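Local coordinates for protein 3,4-dihydroxybenzoate decarboxylase (Enterobacter cloacae, PDB 5NY5) that catalyses the decarboxylation of 3,4-dihydroxybenzoate, probably to catechol, as a UbiD-family enzyme dependent on prenylated FMN, and also para-carboxylates catechols, at residues A[103-108]-A[242-247]; A[98-103]-A[234-239]; A[141-146]-A[283-288]. One frame throughout, in Å; residues are numbered along the deposited sequence.

Interaction 1. Residues A[103-108]-A[242-247]; sequences NPVAPV and QQPVEL
A short parallel beta ladder begins where Val-108 pairs with Glu-246, and the two chains approaching it pack through prolines, valines and Leu-247. Val-108 uses both of its backbone polar groups. Its N donates to Val-245 O at 2.9 Å, and Val-108 O accepts from Leu-247 N at 2.7 Å. Glu-246 sits between these two bonds, and its CA lies 3.3 Å from Val-108 O in a CA-H...O contact. This is the parallel register of strands 108-110 and 246-249 in a three-stranded mixed sheet, whose third strand, 256-258, runs antiparallel to 246-249. Val-108 CG1 is anti to the backbone N (chi1 171°), which puts CG2 beside that N and alongside the Pro-244 ring, 3.9 Å from Pro-244 CB. The same Pro-244 CB meets Ala-106 O at 3.3 Å. Val-105 reaches the same proline with CG1, at 4.1 Å from Pro-244 CB. The ring of Pro-107 runs side by side with Leu-247, with Pro-107 CB 3.8 Å from Leu-247 CD1. Leu-247 also packs on Leu-234 and Tyr-231. Gln-242 closes helix 234-241 as the C-prime residue of a Schellman motif, and the chain then turns into this pairing.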
loop_
_atom_site.group_PDB
_atom_site.type_symbol
_atom_site.label_atom_id
_atom_site.label_comp_id
_atom_site.label_asym_id
_atom_site.label_seq_id
_atom_site.Cartn_x
_atom_site.Cartn_y
_atom_site.Cartn_z
ATOM N N ASN A 103 -45.856 2.510 -13.054
ATOM C CA ASN A 103 -47.240 2.556 -13.529
ATOM C C ASN A 103 -47.795 3.964 -13.358
ATOM O O ASN A 103 -48.731 4.189 -12.586
ATOM C CB ASN A 103 -48.099 1.537 -12.783
ATOM C CG ASN A 103 -47.524 0.138 -12.836
ATOM O OD1 ASN A 103 -47.947 -0.690 -13.639
ATOM N ND2 ASN A 103 -46.553 -0.134 -11.973
ATOM N N PRO A 104 -47.244 4.940 -14.076
ATOM C CA PRO A 104 -47.653 6.330 -13.859
ATOM C C PRO A 104 -49.067 6.590 -14.353
ATOM O O PRO A 104 -49.628 5.845 -15.159
ATOM C CB PRO A 104 -46.628 7.128 -14.669
ATOM C CG PRO A 104 -46.237 6.204 -15.764
ATOM C CD PRO A 104 -46.276 4.816 -15.179
ATOM N N VAL A 105 -49.646 7.675 -13.845
ATOM C CA VAL A 105 -50.961 8.147 -14.264
ATOM C C VAL A 105 -50.776 9.527 -14.877
ATOM O O VAL A 105 -50.314 10.455 -14.201
ATOM C CB VAL A 105 -51.958 8.187 -13.096
ATOM C CG1 VAL A 105 -53.255 8.849 -13.533
ATOM C CG2 VAL A 105 -52.224 6.781 -12.585
ATOM N N ALA A 106 -51.140 9.658 -16.149
ATOM C CA ALA A 106 -50.804 10.848 -16.910
ATOM C C ALA A 106 -51.608 12.055 -16.431
ATOM O O ALA A 106 -52.760 11.921 -16.012
ATOM C CB ALA A 106 -51.060 10.617 -18.396
ATOM N N PRO A 107 -51.020 13.246 -16.485
ATOM C CA PRO A 107 -51.755 14.457 -16.105
ATOM C C PRO A 107 -52.859 14.782 -17.103
ATOM O O PRO A 107 -52.943 14.227 -18.200
ATOM C CB PRO A 107 -50.676 15.541 -16.089
ATOM C CG PRO A 107 -49.590 15.011 -16.968
ATOM C CD PRO A 107 -49.607 13.526 -16.788
ATOM N N VAL A 108 -53.721 15.713 -16.696
ATOM C CA VAL A 108 -54.883 16.123 -17.477
ATOM C C VAL A 108 -54.987 17.641 -17.435
ATOM O O VAL A 108 -54.802 18.255 -16.380
ATOM C CB VAL A 108 -56.177 15.470 -16.948
ATOM C CG1 VAL A 108 -57.394 16.065 -17.629
ATOM C CG2 VAL A 108 -56.138 13.965 -17.151
ATOM N N GLN A 242 -53.581 7.945 -7.260
ATOM C CA GLN A 242 -54.624 7.323 -8.080
ATOM C C GLN A 242 -55.584 8.377 -8.625
ATOM O O GLN A 242 -56.785 8.145 -8.767
ATOM C CB GLN A 242 -55.372 6.242 -7.300
ATOM C CG GLN A 242 -54.564 4.980 -7.077
ATOM C CD GLN A 242 -54.168 4.312 -8.378
ATOM O OE1 GLN A 242 -53.039 4.458 -8.846
ATOM N NE2 GLN A 242 -55.097 3.569 -8.969
ATOM N N GLN A 243 -55.040 9.549 -8.928
ATOM C CA GLN A 243 -55.799 10.699 -9.393
ATOM C C GLN A 243 -54.880 11.578 -10.231
ATOM O O GLN A 243 -53.851 12.048 -9.731
ATOM C CB GLN A 243 -56.371 11.479 -8.210
ATOM C CG GLN A 243 -57.202 12.678 -8.601
ATOM C CD GLN A 243 -58.553 12.290 -9.160
ATOM O OE1 GLN A 243 -59.088 11.226 -8.848
ATOM N NE2 GLN A 243 -59.114 13.154 -9.995
ATOM N N PRO A 244 -55.208 11.813 -11.499
ATOM C CA PRO A 244 -54.284 12.541 -12.378
ATOM C C PRO A 244 -54.022 13.960 -11.894
ATOM O O PRO A 244 -54.907 14.633 -11.363
ATOM C CB PRO A 244 -55.006 12.535 -13.731
ATOM C CG PRO A 244 -56.429 12.249 -13.410
ATOM C CD PRO A 244 -56.411 11.364 -12.211
ATOM N N VAL A 245 -52.779 14.404 -12.078
ATOM C CA VAL A 245 -52.414 15.780 -11.770
ATOM C C VAL A 245 -53.060 16.709 -12.788
ATOM O O VAL A 245 -52.996 16.467 -14.000
ATOM C CB VAL A 245 -50.886 15.938 -11.762
ATOM C CG1 VAL A 245 -50.497 17.375 -11.457
ATOM C CG2 VAL A 245 -50.266 14.988 -10.757
ATOM N N GLU A 246 -53.686 17.775 -12.304
ATOM C CA GLU A 246 -54.414 18.690 -13.169
ATOM C C GLU A 246 -53.519 19.837 -13.621
ATOM O O GLU A 246 -52.768 20.408 -12.826
ATOM C CB GLU A 246 -55.651 19.233 -12.451
ATOM C CG GLU A 246 -56.717 18.178 -12.201
ATOM C CD GLU A 246 -57.777 18.629 -11.216
ATOM O OE1 GLU A 246 -58.492 17.761 -10.674
ATOM O OE2 GLU A 246 -57.895 19.850 -10.980
ATOM N N LEU A 247 -53.605 20.163 -14.908
ATOM C CA LEU A 247 -52.824 21.233 -15.510
ATOM C C LEU A 247 -53.754 22.298 -16.072
ATOM O O LEU A 247 -54.879 22.007 -16.489
ATOM C CB LEU A 247 -51.916 20.698 -16.621
ATOM C CG LEU A 247 -50.888 19.654 -16.186
ATOM C CD1 LEU A 247 -50.136 19.097 -17.380
ATOM C CD2 LEU A 247 -49.924 20.254 -15.182
#

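Interaction 2. Residues A[98-103]-A[234-239]; sequences GQAVKN and LGVAGA
This is a small apolar contact, without hydrogen bonds across it, between the C-terminal end of helix 93-101 and helix 234-241. It joins the UbiD N-terminal domain to the Rift-related domain, which is akin to FMN-binding domains. Ala-100 and Ala-239 point across the interface and meet CB to CB at 3.9 Å. Ala-239 CB also touches two backbone oxygens, Asn-103 O at 3.3 Å and Ala-100 O at 3.6 Å. One methyl thus packs against the last turn of one helix and the chain leaving it.

One turn earlier on helix 234-241, Val-236 faces Val-101. Here the backbones come close, with Val-101 CA 5.1 Å from Val-236 CA. Val-101 leaves its helix pointing away from the partner. Its CG1 is anti to the backbone N (chi1 173°), which puts CG2 beside that N, and CG2 still makes the contact, at 3.7 Å from Val-236 CG1. That methyl also meets Val-236 CG2, so it rests against both branches.

Two side chains tie back to the end of helix 93-101. Asn-103 ND2 donates to Gln-99 O at 3.3 Å, with that oxygen in the amide plane. Lys-102 NZ bonds Gly-98 O at 2.9 Å, from above the carbonyl plane.

Val-101 also packs on Phe-222, which binds prenylated FMN. Glu-233, which binds manganese, directly precedes the segment 234-239. Neither ligand is bound to this chain in the apo model. Ala-237 and Leu-234 pack on helix 214-219, so helix 234-241 lies between that helix and helix 93-101.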
loop_
_atom_site.group_PDB
_atom_site.type_symbol
_atom_site.label_atom_id
_atom_site.label_comp_id
_atom_site.label_asym_id
_atom_site.label_seq_id
_atom_site.Cartn_x
_atom_site.Cartn_y
_atom_site.Cartn_z
ATOM N N GLY A 98 -40.931 3.799 -6.162
ATOM C CA GLY A 98 -40.449 3.084 -7.331
ATOM C C GLY A 98 -41.505 2.204 -7.967
ATOM O O GLY A 98 -41.470 1.961 -9.176
ATOM N N GLN A 99 -42.454 1.713 -7.168
ATOM C CA GLN A 99 -43.580 0.972 -7.726
ATOM C C GLN A 99 -44.508 1.896 -8.502
ATOM O O GLN A 99 -45.035 1.518 -9.554
ATOM C CB GLN A 99 -44.336 0.254 -6.608
ATOM C CG GLN A 99 -45.617 -0.442 -7.044
ATOM C CD GLN A 99 -45.370 -1.749 -7.779
ATOM O OE1 GLN A 99 -44.231 -2.100 -8.087
ATOM N NE2 GLN A 99 -46.443 -2.479 -8.058
ATOM N N ALA A 100 -44.709 3.119 -8.005
ATOM C CA ALA A 100 -45.580 4.061 -8.697
ATOM C C ALA A 100 -44.928 4.610 -9.959
ATOM O O ALA A 100 -45.630 4.979 -10.906
ATOM C CB ALA A 100 -45.970 5.204 -7.761
ATOM N N VAL A 101 -43.594 4.677 -9.989
ATOM C CA VAL A 101 -42.898 5.152 -11.181
ATOM C C VAL A 101 -43.157 4.226 -12.359
ATOM O O VAL A 101 -43.250 4.677 -13.508
ATOM C CB VAL A 101 -41.391 5.295 -10.888
ATOM C CG1 VAL A 101 -40.617 5.616 -12.156
ATOM C CG2 VAL A 101 -41.158 6.373 -9.849
ATOM N N LYS A 102 -43.303 2.927 -12.100
ATOM C CA LYS A 102 -43.469 1.958 -13.173
ATOM C C LYS A 102 -44.878 1.934 -13.748
ATOM O O LYS A 102 -45.077 1.382 -14.835
ATOM C CB LYS A 102 -43.090 0.563 -12.675
ATOM C CG LYS A 102 -41.640 0.449 -12.238
ATOM C CD LYS A 102 -41.335 -0.917 -11.648
ATOM C CE LYS A 102 -39.884 -1.006 -11.206
ATOM N NZ LYS A 102 -39.533 0.083 -10.250
ATOM N N ASN A 103 -45.856 2.510 -13.054
ATOM C CA ASN A 103 -47.240 2.556 -13.529
ATOM C C ASN A 103 -47.795 3.964 -13.358
ATOM O O ASN A 103 -48.731 4.189 -12.586
ATOM C CB ASN A 103 -48.099 1.537 -12.783
ATOM C CG ASN A 103 -47.524 0.138 -12.836
ATOM O OD1 ASN A 103 -47.947 -0.690 -13.639
ATOM N ND2 ASN A 103 -46.553 -0.134 -11.973
ATOM N N LEU A 234 -44.776 14.057 -13.785
ATOM C CA LEU A 234 -46.013 14.195 -13.033
ATOM C C LEU A 234 -46.784 12.888 -12.935
ATOM O O LEU A 234 -47.690 12.779 -12.101
ATOM C CB LEU A 234 -46.899 15.265 -13.672
ATOM C CG LEU A 234 -46.317 16.677 -13.740
ATOM C CD1 LEU A 234 -47.271 17.615 -14.452
ATOM C CD2 LEU A 234 -46.008 17.191 -12.348
ATOM N N GLY A 235 -46.452 11.900 -13.768
ATOM C CA GLY A 235 -47.145 10.626 -13.724
ATOM C C GLY A 235 -46.938 9.861 -12.437
ATOM O O GLY A 235 -47.784 9.037 -12.073
ATOM N N VAL A 236 -45.831 10.115 -11.738
ATOM C CA VAL A 236 -45.587 9.449 -10.465
ATOM C C VAL A 236 -46.582 9.930 -9.418
ATOM O O VAL A 236 -47.196 9.128 -8.705
ATOM C CB VAL A 236 -44.134 9.677 -10.012
ATOM C CG1 VAL A 236 -43.801 8.791 -8.822
ATOM C CG2 VAL A 236 -43.175 9.422 -11.161
ATOM N N ALA A 237 -46.762 11.249 -9.318
ATOM C CA ALA A 237 -47.716 11.798 -8.360
ATOM C C ALA A 237 -49.130 11.316 -8.649
ATOM O O ALA A 237 -49.870 10.949 -7.727
ATOM C CB ALA A 237 -47.658 13.324 -8.376
ATOM N N GLY A 238 -49.524 11.306 -9.925
ATOM C CA GLY A 238 -50.831 10.780 -10.278
ATOM C C GLY A 238 -51.000 9.329 -9.875
ATOM O O GLY A 238 -52.075 8.917 -9.435
ATOM N N ALA A 239 -49.938 8.535 -10.014
ATOM C CA ALA A 239 -50.006 7.141 -9.589
ATOM C C ALA A 239 -50.029 7.029 -8.070
ATOM O O ALA A 239 -50.713 6.159 -7.517
ATOM C CB ALA A 239 -48.830 6.359 -10.166
#

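Interaction 3. Residues A[141-146]-A[283-288]; sequences TPIDAG and TGHAMP
Thr-141 CG2 reaches toward the Pro-288 ring, 3.6 Å from Pro-288 CG. Thr-141 opens a type I beta turn that runs to Asp-144 and is closed by Asp-144 N bonding Thr-141 O. Pro-142 occupies the second position of the turn.

Ile-143 follows, and its CB points toward the other segment. Its carbonyl makes one of the two hydrogen bonds across the contact: Thr-283 OG1 donates to Ile-143 O at 2.7 Å, from above the carbonyl plane. The Thr-283 hydroxyl lies between its own backbone N and carbonyl carbon (chi1 61°), which places it at this oxygen. The end of the Ile-143 side chain approaches the imidazole of His-285 obliquely, with Ile-143 CD1 3.6 Å from His-285 ND1.

The buried Asp-144 side chain crosses that of Pro-288 at about a right angle. Asn-140 N donates to Asp-144 OD2, and Thr-141 N adds a weak second bond to the same oxygen.

Ala-145 makes the backbone link to the strand. Ala-145 N donates to Ala-286 O at 3.0 Å. Ala-145 CB presses against His-285 O at 3.3 Å.

A second subunit covers part of the contact. Its Pro-477 packs on Thr-141, Pro-142 and Ile-143, and its Ala-476 packs on Pro-288. Selenomethionine Met-287 lies near Arg-171, which binds prenylated FMN; the cofactor is absent from this chain. Strand 285-288 pairs antiparallel with 294-296 in a two-stranded sheet, and the turn packs beside it. From the same strand, Met-287 reaches Phe-148 and Cys-150 of strand 148-157.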
loop_
_atom_site.group_PDB
_atom_site.type_symbol
_atom_site.label_atom_id
_atom_site.label_comp_id
_atom_site.label_asym_id
_atom_site.label_seq_id
_atom_site.Cartn_x
_atom_site.Cartn_y
_atom_site.Cartn_z
ATOM N N THR A 141 -29.024 32.502 4.669
ATOM C CA THR A 141 -27.935 33.060 5.458
ATOM C C THR A 141 -27.718 34.508 5.066
ATOM O O THR A 141 -28.070 34.921 3.954
ATOM C CB THR A 141 -26.625 32.280 5.262
ATOM O OG1 THR A 141 -26.146 32.473 3.927
ATOM C CG2 THR A 141 -26.830 30.798 5.522
ATOM N N PRO A 142 -27.140 35.317 5.958
ATOM C CA PRO A 142 -26.832 36.710 5.602
ATOM C C PRO A 142 -25.860 36.861 4.437
ATOM O O PRO A 142 -25.769 37.965 3.885
ATOM C CB PRO A 142 -26.238 37.281 6.897
ATOM C CG PRO A 142 -26.805 36.424 7.975
ATOM C CD PRO A 142 -26.922 35.052 7.391
ATOM N N ILE A 143 -25.140 35.808 4.046
ATOM C CA ILE A 143 -24.176 35.899 2.954
ATOM C C ILE A 143 -24.719 35.308 1.655
ATOM O O ILE A 143 -23.945 35.058 0.723
ATOM C CB ILE A 143 -22.842 35.237 3.329
ATOM C CG1 ILE A 143 -23.011 33.724 3.450
ATOM C CG2 ILE A 143 -22.297 35.824 4.622
ATOM C CD1 ILE A 143 -21.714 32.979 3.655
ATOM N N ASP A 144 -26.025 35.077 1.570
ATOM C CA ASP A 144 -26.614 34.572 0.340
ATOM C C ASP A 144 -26.555 35.630 -0.757
ATOM O O ASP A 144 -26.443 36.831 -0.497
ATOM C CB ASP A 144 -28.062 34.142 0.575
ATOM C CG ASP A 144 -28.168 32.835 1.334
ATOM O OD1 ASP A 144 -27.139 32.364 1.865
ATOM O OD2 ASP A 144 -29.283 32.277 1.402
ATOM N N ALA A 145 -26.636 35.168 -2.005
ATOM C CA ALA A 145 -26.607 36.082 -3.139
ATOM C C ALA A 145 -27.831 36.985 -3.183
ATOM O O ALA A 145 -27.778 38.051 -3.802
ATOM C CB ALA A 145 -26.498 35.299 -4.445
ATOM N N GLY A 146 -28.920 36.582 -2.538
ATOM C CA GLY A 146 -30.150 37.335 -2.542
ATOM C C GLY A 146 -31.298 36.442 -2.131
ATOM O O GLY A 146 -31.106 35.261 -1.824
ATOM N N THR A 283 -21.545 39.066 -2.139
ATOM C CA THR A 283 -21.033 38.197 -1.087
ATOM C C THR A 283 -20.155 37.079 -1.628
ATOM O O THR A 283 -19.637 36.285 -0.836
ATOM C CB THR A 283 -22.187 37.589 -0.283
ATOM O OG1 THR A 283 -23.014 36.799 -1.145
ATOM C CG2 THR A 283 -23.028 38.679 0.360
ATOM N N GLY A 284 -19.977 36.994 -2.946
ATOM C CA GLY A 284 -19.219 35.922 -3.553
ATOM C C GLY A 284 -19.852 34.554 -3.456
ATOM O O GLY A 284 -19.351 33.616 -4.084
ATOM N N HIS A 285 -20.934 34.405 -2.701
ATOM C CA HIS A 285 -21.592 33.127 -2.506
ATOM C C HIS A 285 -22.995 33.162 -3.090
ATOM O O HIS A 285 -23.566 34.227 -3.336
ATOM C CB HIS A 285 -21.660 32.757 -1.021
ATOM C CG HIS A 285 -20.322 32.660 -0.363
ATOM N ND1 HIS A 285 -19.908 33.540 0.614
ATOM C CD2 HIS A 285 -19.300 31.792 -0.545
ATOM C CE1 HIS A 285 -18.691 33.214 1.008
ATOM N NE2 HIS A 285 -18.298 32.158 0.319
ATOM N N ALA A 286 -23.547 31.971 -3.308
ATOM C CA ALA A 286 -24.912 31.841 -3.792
ATOM C C ALA A 286 -25.834 31.422 -2.657
ATOM O O ALA A 286 -26.663 32.210 -2.192
ATOM C CB ALA A 286 -24.983 30.827 -4.935
HETATM N N MSE A 287 -25.673 30.190 -2.195
HETATM C CA MSE A 287 -26.583 29.602 -1.230
HETATM C C MSE A 287 -25.918 28.435 -0.513
HETATM O O MSE A 287 -24.981 27.841 -1.041
HETATM C CB MSE A 287 -27.845 29.118 -1.938
HETATM C CG MSE A 287 -29.145 29.495 -1.271
HETATM SE SE MSE A 287 -30.583 28.390 -1.957
HETATM C CE MSE A 287 -30.492 26.927 -0.677
ATOM N N PRO A 288 -26.390 28.104 0.686
ATOM C CA PRO A 288 -25.972 26.843 1.306
ATOM C C PRO A 288 -26.339 25.666 0.413
ATOM O O PRO A 288 -27.474 25.546 -0.052
ATOM C CB PRO A 288 -26.751 26.820 2.624
ATOM C CG PRO A 288 -27.027 28.247 2.919
ATOM C CD PRO A 288 -27.212 28.921 1.595
#

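Interactions 1 and 2 are neighbours, with centres about 9 Å apart. They share Asn-103, and Val-105 N probably bonds Gly-235 O between them. Helix 93-101 leads into strand 108-110, and helix 234-241 leads into strand 246-249, so one pair of chain regions meets first as helices and then as strands. Interaction 3 lies on the opposite side of the chain's centre, about 37 Å from interaction 1 and 36 Å from interaction 2, centre to centre. In sequence the first segments of all three come before any second segment, so the contacts interleave. Both sides have residues of the cofactor or metal site nearby, a site empty in this chain.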